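Local atomic coordinates of cellulose-binding protein (Saccharophagus degradans, PDB entry 2YHG), a protein that is of uncertain function but probably hydrolyses glycosyl bonds, with a nucleoside hydrolase-like domain that binds calcium, and is associated with carbohydrate metabolism. Residues V146-W151 against N155-A160; V31-D36 against P246-M251; G130-I135 against V161-N166. All blocks are in the same frame, centred on the assembly; numbering follows the deposited sequence. Where two conformers were deposited one is given.

Contact 1. Residues V146-W151 against N155-A160; sequences VWATCW and NTIAQA. With CA (calcium ion), chain B.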
loop_
_atom_site.group_PDB
_atom_site.type_symbol
_atom_site.label_atom_id
_atom_site.label_comp_id
_atom_site.label_asym_id
_atom_site.label_seq_id
_atom_site.Cartn_x
_atom_site.Cartn_y
_atom_site.Cartn_z
ATOM N N VAL A 146 -0.987 12.373 1.244
ATOM C CA VAL A 146 -1.783 11.482 0.465
ATOM C C VAL A 146 -1.009 10.844 -0.657
ATOM O O VAL A 146 -0.123 11.427 -1.303
ATOM C CB VAL A 146 -3.040 12.165 -0.006
ATOM C CG1 VAL A 146 -2.680 13.344 -0.828
ATOM C CG2 VAL A 146 -3.971 11.205 -0.732
ATOM N N TRP A 147 -1.256 9.542 -0.766
ATOM C CA TRP A 147 -0.685 8.724 -1.809
ATOM C C TRP A 147 -1.584 8.753 -3.018
ATOM O O TRP A 147 -2.803 8.594 -2.909
ATOM C CB TRP A 147 -0.530 7.285 -1.365
ATOM C CG TRP A 147 0.545 7.117 -0.368
ATOM C CD1 TRP A 147 0.479 7.391 0.977
ATOM C CD2 TRP A 147 1.902 6.771 -0.635
ATOM N NE1 TRP A 147 1.712 7.258 1.542
ATOM C CE2 TRP A 147 2.606 6.877 0.585
ATOM C CE3 TRP A 147 2.603 6.413 -1.788
ATOM C CZ2 TRP A 147 3.972 6.646 0.662
ATOM C CZ3 TRP A 147 3.946 6.157 -1.705
ATOM C CH2 TRP A 147 4.628 6.291 -0.473
ATOM N N ALA A 148 -0.973 8.913 -4.187
ATOM C CA ALA A 148 -1.653 8.692 -5.460
ATOM C C ALA A 148 -0.895 7.610 -6.196
ATOM O O ALA A 148 0.325 7.659 -6.267
ATOM C CB ALA A 148 -1.783 9.975 -6.278
ATOM N N THR A 149 -1.611 6.636 -6.738
ATOM C CA THR A 149 -0.975 5.480 -7.315
ATOM C C THR A 149 -1.251 5.380 -8.805
ATOM O O THR A 149 -2.266 5.879 -9.328
ATOM C CB THR A 149 -1.367 4.201 -6.608
ATOM O OG1 THR A 149 -2.700 3.879 -7.010
ATOM C CG2 THR A 149 -1.263 4.342 -5.081
ATOM N N CYS A 150 -0.361 4.677 -9.489
ATOM C CA CYS A 150 -0.462 4.408 -10.919
ATOM C C CYS A 150 -0.547 2.905 -11.140
ATOM O O CYS A 150 0.465 2.200 -11.173
ATOM C CB CYS A 150 0.749 4.977 -11.675
ATOM S SG CYS A 150 1.263 6.567 -11.001
ATOM N N TRP A 151 -1.772 2.393 -11.260
ATOM C CA TRP A 151 -1.973 1.017 -11.675
ATOM C C TRP A 151 -1.837 0.878 -13.186
ATOM O O TRP A 151 -1.560 -0.223 -13.691
ATOM C CB TRP A 151 -3.323 0.466 -11.218
ATOM C CG TRP A 151 -3.599 0.442 -9.748
ATOM C CD1 TRP A 151 -2.918 1.087 -8.747
ATOM C CD2 TRP A 151 -4.717 -0.181 -9.142
ATOM N NE1 TRP A 151 -3.539 0.857 -7.532
ATOM C CE2 TRP A 151 -4.675 0.108 -7.763
ATOM C CE3 TRP A 151 -5.763 -0.963 -9.644
ATOM C CZ2 TRP A 151 -5.663 -0.324 -6.885
ATOM C CZ3 TRP A 151 -6.761 -1.375 -8.777
ATOM C CH2 TRP A 151 -6.705 -1.069 -7.412
ATOM N N ASN A 155 -0.567 9.821 -15.595
ATOM C CA ASN A 155 -0.871 11.123 -16.116
ATOM C C ASN A 155 -1.996 11.880 -15.431
ATOM O O ASN A 155 -2.067 13.103 -15.603
ATOM C CB ASN A 155 -1.012 11.148 -17.629
ATOM C CG ASN A 155 -2.302 10.548 -18.158
ATOM O OD1 ASN A 155 -3.059 9.873 -17.459
ATOM N ND2 ASN A 155 -2.576 10.821 -19.418
ATOM N N THR A 156 -2.880 11.237 -14.681
ATOM C CA THR A 156 -3.888 11.995 -13.929
ATOM C C THR A 156 -3.238 12.740 -12.781
ATOM O O THR A 156 -3.622 13.867 -12.436
ATOM C CB THR A 156 -5.030 11.095 -13.450
ATOM O OG1 THR A 156 -5.582 10.348 -14.551
ATOM C CG2 THR A 156 -6.135 11.905 -12.838
ATOM N N ILE A 157 -2.224 12.137 -12.176
ATOM C CA ILE A 157 -1.410 12.789 -11.158
ATOM C C ILE A 157 -0.621 13.933 -11.824
ATOM O O ILE A 157 -0.537 15.050 -11.272
ATOM C CB ILE A 157 -0.468 11.806 -10.464
ATOM C CG1 ILE A 157 -1.208 10.581 -9.927
ATOM C CG2 ILE A 157 0.267 12.529 -9.328
ATOM C CD1 ILE A 157 -0.310 9.444 -9.457
ATOM N N ALA A 158 -0.035 13.666 -12.988
ATOM C CA ALA A 158 0.731 14.707 -13.691
ATOM C C ALA A 158 -0.181 15.895 -14.057
ATOM O O ALA A 158 0.270 17.031 -13.937
ATOM C CB ALA A 158 1.412 14.143 -14.909
ATOM N N GLN A 159 -1.414 15.649 -14.469
ATOM C CA GLN A 159 -2.298 16.771 -14.808
ATOM C C GLN A 159 -2.563 17.620 -13.547
ATOM O O GLN A 159 -2.580 18.853 -13.615
ATOM C CB GLN A 159 -3.611 16.287 -15.396
ATOM C CG GLN A 159 -4.603 17.400 -15.679
ATOM C CD GLN A 159 -4.145 18.343 -16.776
ATOM O OE1 GLN A 159 -3.264 18.019 -17.556
ATOM N NE2 GLN A 159 -4.741 19.556 -16.844
ATOM N N ALA A 160 -2.776 16.971 -12.409
ATOM C CA ALA A 160 -2.995 17.688 -11.141
ATOM C C ALA A 160 -1.788 18.581 -10.837
ATOM O O ALA A 160 -1.928 19.770 -10.537
ATOM C CB ALA A 160 -3.211 16.690 -10.028
HETATM CA CA CA B . -3.032 -1.985 -14.379
HETATM O O HOH W 1 -2.214 -4.294 -15.172
HETATM O O HOH W 2 -1.970 -1.938 -16.626
#
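One atom of a disulfide between residues four apart packs here against the first turn of a helix: Cys150 SG, paired with Cys154 SG, lies 3.6 Å from Ile157 CD1. The setting is a beta-alpha unit of the parallel alpha/beta sheet in the nucleoside hydrolase-like domain. Strand 146-150 ends, a four-residue turn, Trp151 to Cys154, follows, and helix 155-167 folds back over the strand, the axes of the short segments 8.8 Å apart and inclined at 135°. Ile157 is the one helix residue in 155-160 that reaches the strand. Its CG1 branch stands anti to its own carbonyl carbon (chi1 -52°), and the chain then extends so that the terminal methyl comes down between two strand side chains. CD1 approaches Ala148 CB at 3.5 Å, while CG1 stands only slightly farther from that methyl, at 3.7 Å. The small alanine thus receives the end of the isoleucine along two carbons, and the sulfur meets CD1 from the other side, nearer the strand end. Leu195 of helix 190-198 also touches Ile157, and Leu180 and Val182 of the neighbouring strand continue the apolar layer beside Ala148 and Cys150. Thr149, between these two residues, turns away from the helix. One residue beyond the disulfide cysteine the character of the chain changes from packing to metal binding. The calcium, as in nucleoside hydrolases, sits at the carboxyl ends of the strands, held by Asp36, Asp43 and Asp244 together with a main-chain oxygen, Trp151 O, at 2.4 Å.

Contact 2. Residues V31-D36 against P246-M251; sequences VIHTTD and PAFLHM. With CA (calcium ion), chain B.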
loop_
_atom_site.group_PDB
_atom_site.type_symbol
_atom_site.label_atom_id
_atom_site.label_comp_id
_atom_site.label_asym_id
_atom_site.label_seq_id
_atom_site.Cartn_x
_atom_site.Cartn_y
_atom_site.Cartn_z
ATOM N N VAL A 31 -5.179 7.309 0.550
ATOM C CA VAL A 31 -4.761 6.745 -0.733
ATOM C C VAL A 31 -5.794 7.047 -1.809
ATOM O O VAL A 31 -7.009 6.930 -1.586
ATOM C CB VAL A 31 -4.533 5.222 -0.635
ATOM C CG1 VAL A 31 -3.940 4.687 -1.958
ATOM C CG2 VAL A 31 -3.618 4.856 0.502
ATOM N N ILE A 32 -5.299 7.400 -3.003
ATOM C CA ILE A 32 -6.077 7.579 -4.192
ATOM C C ILE A 32 -5.456 6.643 -5.236
ATOM O O ILE A 32 -4.253 6.713 -5.480
ATOM C CB ILE A 32 -5.969 9.034 -4.677
ATOM C CG1 ILE A 32 -6.649 9.973 -3.678
ATOM C CG2 ILE A 32 -6.511 9.186 -6.093
ATOM C CD1 ILE A 32 -6.314 11.436 -3.900
ATOM N N HIS A 33 -6.286 5.849 -5.909
ATOM C CA HIS A 33 -5.818 4.968 -6.971
ATOM C C HIS A 33 -6.242 5.493 -8.311
ATOM O O HIS A 33 -7.386 5.895 -8.514
ATOM C CB HIS A 33 -6.343 3.567 -6.795
ATOM C CG HIS A 33 -5.891 2.942 -5.541
ATOM N ND1 HIS A 33 -4.551 2.831 -5.237
ATOM C CD2 HIS A 33 -6.585 2.368 -4.526
ATOM C CE1 HIS A 33 -4.461 2.195 -4.079
ATOM N NE2 HIS A 33 -5.672 1.919 -3.615
ATOM N N THR A 34 -5.314 5.435 -9.267
ATOM C CA THR A 34 -5.640 5.621 -10.675
ATOM C C THR A 34 -5.364 4.317 -11.395
ATOM O O THR A 34 -4.369 3.643 -11.099
ATOM C CB THR A 34 -4.891 6.821 -11.310
ATOM O OG1 THR A 34 -3.528 6.491 -11.691
ATOM C CG2 THR A 34 -4.867 8.042 -10.397
ATOM N N THR A 35 -6.275 3.896 -12.267
ATOM C CA THR A 35 -6.236 2.534 -12.804
ATOM C C THR A 35 -6.702 2.518 -14.255
ATOM O O THR A 35 -7.757 3.113 -14.599
ATOM C CB THR A 35 -7.090 1.552 -11.950
ATOM O OG1 THR A 35 -7.302 0.344 -12.691
ATOM C CG2 THR A 35 -8.475 2.115 -11.586
ATOM N N ASP A 36 -5.978 1.792 -15.083
ATOM C CA ASP A 36 -6.314 1.609 -16.489
ATOM C C ASP A 36 -7.203 0.406 -16.708
ATOM O O ASP A 36 -6.880 -0.510 -17.462
ATOM C CB ASP A 36 -5.052 1.496 -17.346
ATOM C CG ASP A 36 -4.164 0.298 -16.933
ATOM O OD1 ASP A 36 -4.202 -0.164 -15.812
ATOM O OD2 ASP A 36 -3.397 -0.178 -17.834
ATOM N N PRO A 246 0.560 -4.318 -4.946
ATOM C CA PRO A 246 1.558 -3.718 -4.034
ATOM C C PRO A 246 1.326 -2.221 -3.793
ATOM O O PRO A 246 1.747 -1.709 -2.736
ATOM C CB PRO A 246 2.872 -4.039 -4.695
ATOM C CG PRO A 246 2.577 -5.381 -5.350
ATOM C CD PRO A 246 1.210 -5.170 -5.961
ATOM N N ALA A 247 0.722 -1.528 -4.754
ATOM C CA ALA A 247 0.467 -0.098 -4.645
ATOM C C ALA A 247 -0.539 0.269 -3.561
ATOM O O ALA A 247 -0.620 1.453 -3.202
ATOM C CB ALA A 247 0.031 0.449 -5.987
ATOM N N PHE A 248 -1.301 -0.667 -3.029
ATOM C CA PHE A 248 -1.978 -0.424 -1.757
ATOM C C PHE A 248 -1.490 -1.287 -0.621
ATOM O O PHE A 248 -1.620 -0.864 0.531
ATOM C CB PHE A 248 -3.526 -0.469 -1.830
ATOM C CG PHE A 248 -4.089 -1.736 -2.352
ATOM C CD1 PHE A 248 -4.253 -1.925 -3.718
ATOM C CD2 PHE A 248 -4.559 -2.728 -1.493
ATOM C CE1 PHE A 248 -4.816 -3.086 -4.212
ATOM C CE2 PHE A 248 -5.067 -3.911 -1.989
ATOM C CZ PHE A 248 -5.219 -4.067 -3.359
ATOM N N LEU A 249 -0.881 -2.435 -0.858
ATOM C CA LEU A 249 -0.350 -3.191 0.270
ATOM C C LEU A 249 0.743 -2.394 0.972
ATOM O O LEU A 249 0.962 -2.595 2.182
ATOM C CB LEU A 249 0.196 -4.558 -0.155
ATOM C CG LEU A 249 -0.809 -5.505 -0.786
ATOM C CD1 LEU A 249 -0.127 -6.871 -0.979
ATOM C CD2 LEU A 249 -2.080 -5.617 0.054
ATOM N N HIS A 250 1.431 -1.502 0.278
ATOM C CA HIS A 250 2.451 -0.640 0.889
ATOM C C HIS A 250 1.883 0.098 2.110
ATOM O O HIS A 250 2.635 0.323 3.071
ATOM C CB HIS A 250 2.925 0.337 -0.191
ATOM C CG HIS A 250 4.094 1.155 0.222
ATOM N ND1 HIS A 250 5.235 0.599 0.731
ATOM C CD2 HIS A 250 4.272 2.499 0.162
ATOM C CE1 HIS A 250 6.061 1.591 1.008
ATOM N NE2 HIS A 250 5.519 2.755 0.659
ATOM N N MET A 251 0.616 0.488 2.056
ATOM C CA MET A 251 -0.040 1.284 3.061
ATOM C C MET A 251 -1.002 0.489 3.943
ATOM O O MET A 251 -1.790 1.086 4.673
ATOM C CB MET A 251 -0.754 2.486 2.441
ATOM C CG MET A 251 0.054 3.240 1.396
ATOM S SD MET A 251 -0.323 2.537 -0.254
ATOM C CE MET A 251 0.580 3.589 -1.347
HETATM CA CA CA B . -3.032 -1.985 -14.379
HETATM O O HOH W 2 -1.970 -1.938 -16.626
HETATM O O HOH W 1 -2.214 -4.294 -15.172
#
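His33 NE2 hydrogen-bonds to Gln50 OE1 of helix 42-52, while ND1 on the other side of the imidazole hydrogen-bonds to Thr149 OG1. Held at both nitrogens, the ring presents its CE1 corner to residues 246-251. Phe248 CB lies 3.6 Å from His33 CE1, close to the imidazole plane, and Ala247 O lies near the same edge, 4.0 Å from CE1. The phenyl ring is set obliquely to the imidazole, with planes at 66° and centroids 5.7 Å apart. Its atoms stay farther off than the methylene, Phe248 CD1 being 4.1 Å from His33 NE2, and the ring packs on Ser46, Arg49 and Gln50. Toward the start of the strand, Val31 meets Met251 beside Trp147. The methionine chain bends at chi2 (92°), and its CG and SD both lie 4.1 Å from Val31 CG2. This contact joins strand 30-35, one of the two middle strands of the nucleoside hydrolase-like sheet, to a short helix far along the chain. Just past that strand Asp36 OD1 binds calcium at 2.6 Å; Asp244, a further ligand, lies two residues before Pro246. The side-chain meeting is therefore apolar except around His33, whose two hydrogen bonds probably restrict its rotation and keep its CE1-NE2 side turned to Phe248.

Contact 3. Residues G130-I135 against V161-N166; sequences GSNLII and VWKVQN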
loop_
_atom_site.group_PDB
_atom_site.type_symbol
_atom_site.label_atom_id
_atom_site.label_comp_id
_atom_site.label_asym_id
_atom_site.label_seq_id
_atom_site.Cartn_x
_atom_site.Cartn_y
_atom_site.Cartn_z
ATOM N N GLY A 130 -10.799 13.364 -12.071
ATOM C CA GLY A 130 -9.775 12.733 -11.260
ATOM C C GLY A 130 -8.605 13.632 -10.923
ATOM O O GLY A 130 -8.114 13.624 -9.798
ATOM N N SER A 131 -8.139 14.440 -11.878
ATOM C CA SER A 131 -7.031 15.317 -11.588
ATOM C C SER A 131 -7.454 16.360 -10.566
ATOM O O SER A 131 -6.720 16.666 -9.646
ATOM C CB SER A 131 -6.427 15.924 -12.866
ATOM O OG SER A 131 -7.309 16.781 -13.550
ATOM N N ASN A 132 -8.648 16.903 -10.745
ATOM C CA ASN A 132 -9.140 17.868 -9.768
ATOM C C ASN A 132 -9.346 17.213 -8.407
ATOM O O ASN A 132 -9.125 17.885 -7.383
ATOM C CB ASN A 132 -10.451 18.502 -10.246
ATOM C CG ASN A 132 -10.261 19.507 -11.346
ATOM O OD1 ASN A 132 -9.155 20.015 -11.565
ATOM N ND2 ASN A 132 -11.342 19.808 -12.055
ATOM N N LEU A 133 -9.771 15.963 -8.353
ATOM C CA LEU A 133 -9.943 15.252 -7.094
ATOM C C LEU A 133 -8.610 15.149 -6.357
ATOM O O LEU A 133 -8.533 15.360 -5.139
ATOM C CB LEU A 133 -10.566 13.869 -7.375
ATOM C CG LEU A 133 -10.818 12.934 -6.178
ATOM C CD1 LEU A 133 -11.744 11.828 -6.594
ATOM C CD2 LEU A 133 -9.518 12.274 -5.654
ATOM N N ILE A 134 -7.529 14.842 -7.073
ATOM C CA ILE A 134 -6.232 14.781 -6.484
ATOM C C ILE A 134 -5.840 16.132 -5.904
ATOM O O ILE A 134 -5.311 16.217 -4.793
ATOM C CB ILE A 134 -5.185 14.227 -7.478
ATOM C CG1 ILE A 134 -5.483 12.783 -7.805
ATOM C CG2 ILE A 134 -3.780 14.404 -6.948
ATOM C CD1 ILE A 134 -4.734 12.256 -9.008
ATOM N N ILE A 135 -6.005 17.206 -6.675
ATOM C CA ILE A 135 -5.686 18.540 -6.163
ATOM C C ILE A 135 -6.427 18.809 -4.843
ATOM O O ILE A 135 -5.836 19.271 -3.865
ATOM C CB ILE A 135 -5.983 19.638 -7.188
ATOM C CG1 ILE A 135 -5.104 19.463 -8.441
ATOM C CG2 ILE A 135 -5.781 21.021 -6.580
ATOM C CD1 ILE A 135 -5.432 20.416 -9.554
ATOM N N VAL A 161 -0.598 17.995 -10.853
ATOM C CA VAL A 161 0.617 18.757 -10.534
ATOM C C VAL A 161 0.860 19.860 -11.573
ATOM O O VAL A 161 1.208 20.986 -11.212
ATOM C CB VAL A 161 1.835 17.791 -10.412
ATOM C CG1 VAL A 161 3.134 18.584 -10.319
ATOM C CG2 VAL A 161 1.668 16.849 -9.256
ATOM N N TRP A 162 0.655 19.557 -12.852
ATOM C CA TRP A 162 0.819 20.537 -13.901
ATOM C C TRP A 162 -0.092 21.737 -13.659
ATOM O O TRP A 162 0.333 22.897 -13.796
ATOM C CB TRP A 162 0.559 19.919 -15.285
ATOM C CG TRP A 162 0.769 20.881 -16.380
ATOM C CD1 TRP A 162 1.953 21.162 -17.008
ATOM C CD2 TRP A 162 -0.192 21.764 -16.937
ATOM N NE1 TRP A 162 1.784 22.169 -17.901
ATOM C CE2 TRP A 162 0.475 22.560 -17.891
ATOM C CE3 TRP A 162 -1.541 21.972 -16.717
ATOM C CZ2 TRP A 162 -0.157 23.570 -18.603
ATOM C CZ3 TRP A 162 -2.164 22.991 -17.421
ATOM C CH2 TRP A 162 -1.463 23.794 -18.314
ATOM N N LYS A 163 -1.336 21.473 -13.309
ATOM C CA LYS A 163 -2.273 22.565 -13.091
ATOM C C LYS A 163 -1.825 23.422 -11.897
ATOM O O LYS A 163 -1.878 24.652 -11.963
ATOM C CB LYS A 163 -3.692 22.035 -12.867
ATOM C CG LYS A 163 -4.695 23.151 -12.480
ATOM C CD LYS A 163 -6.084 22.592 -12.356
ATOM C CE LYS A 163 -7.096 23.654 -12.063
ATOM N NZ LYS A 163 -8.458 23.033 -12.020
ATOM N N VAL A 164 -1.405 22.800 -10.809
ATOM C CA VAL A 164 -0.906 23.540 -9.657
ATOM C C VAL A 164 0.323 24.375 -10.039
ATOM O O VAL A 164 0.393 25.585 -9.722
ATOM C CB VAL A 164 -0.613 22.570 -8.493
ATOM C CG1 VAL A 164 0.125 23.258 -7.363
ATOM C CG2 VAL A 164 -1.891 21.955 -7.991
ATOM N N GLN A 165 1.270 23.781 -10.746
ATOM C CA GLN A 165 2.437 24.511 -11.202
ATOM C C GLN A 165 2.059 25.696 -12.080
ATOM O O GLN A 165 2.670 26.751 -12.026
ATOM C CB GLN A 165 3.359 23.569 -11.925
ATOM C CG GLN A 165 4.606 24.236 -12.495
ATOM C CD GLN A 165 5.421 23.248 -13.297
ATOM O OE1 GLN A 165 4.906 22.573 -14.176
ATOM N NE2 GLN A 165 6.679 23.132 -12.947
ATOM N N ASN A 166 1.018 25.542 -12.876
ATOM C CA ASN A 166 0.594 26.540 -13.855
ATOM C C ASN A 166 -0.190 27.684 -13.239
ATOM O O ASN A 166 -0.383 28.681 -13.881
ATOM C CB ASN A 166 -0.271 25.862 -14.940
ATOM C CG ASN A 166 -0.670 26.777 -16.048
ATOM O OD1 ASN A 166 -1.867 26.974 -16.312
ATOM N ND2 ASN A 166 0.301 27.176 -16.827
#
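Ile135 and Lys163 bury the most surface here: Ile135 CD1 rests 3.6 Å from Lys163 CD, the third of the lysine's four methylenes. The two side chains cross at about a right angle, so the isoleucine methyl meets the flank of the methylene chain. Lys163 is fully extended, with CG anti to the backbone N (chi1 174°), which carries the ammonium group past Ile135 to the partly exposed side of the helix pair. There NZ donates to Asn132 OD1 over 3.1 Å. The C=O to donor angle of 128° is ordinary for a carbonyl acceptor, but the nitrogen is tilted 35° from the carbonyl plane. A salt bridge to Asp127 OD2, just ahead of helix 129-139, is the stronger polar tie of the same nitrogen. Val164, the third main participant, lies one residue farther on and deeper: its CG2 is 4.1 Å from Ile135 CG1, and the two branched side chains slide past each other in opposite directions. Leu173 and Phe176 of helix 170-178 cover Val164 from outside the pair. Helices 129-139 and 155-167 lie on one face of the parallel alpha/beta sheet, one before and one after strand 146-150 in the chain, and the axes of the short segments cross at -64° with a separation of 10.1 Å. Ile134, the residue before Ile135, packs on Ile32 of strand 30-35. The chemistry is graded from the interior outward: branched hydrocarbons lie inside, the lysine methylenes span the border, and toward solvent an aspartate probably balances the ammonium charge.

Overall arrangement
Contacts 1 and 2 lie on opposite faces of the same parallel sheet; strands 30-35 and 146-150 are neighbours in it, and the centres of the two contacts are only 10 Å apart. The strands are tied by Trp147 O to Ile32 N at 2.8 Å and by Thr149 O to Thr34 OG1 at 2.7 Å. The residue following each strand binds the same calcium, and two of its waters are shared by the two contacts. Contact 3 continues along helix 155-167, with its centre 9 Å from that of contact 1 and 18 Å from that of contact 2, away from the metal. Its other helix still reaches strand 30-35, where Leu133 CD2 lies 3.7 Å from Ile32 CD1.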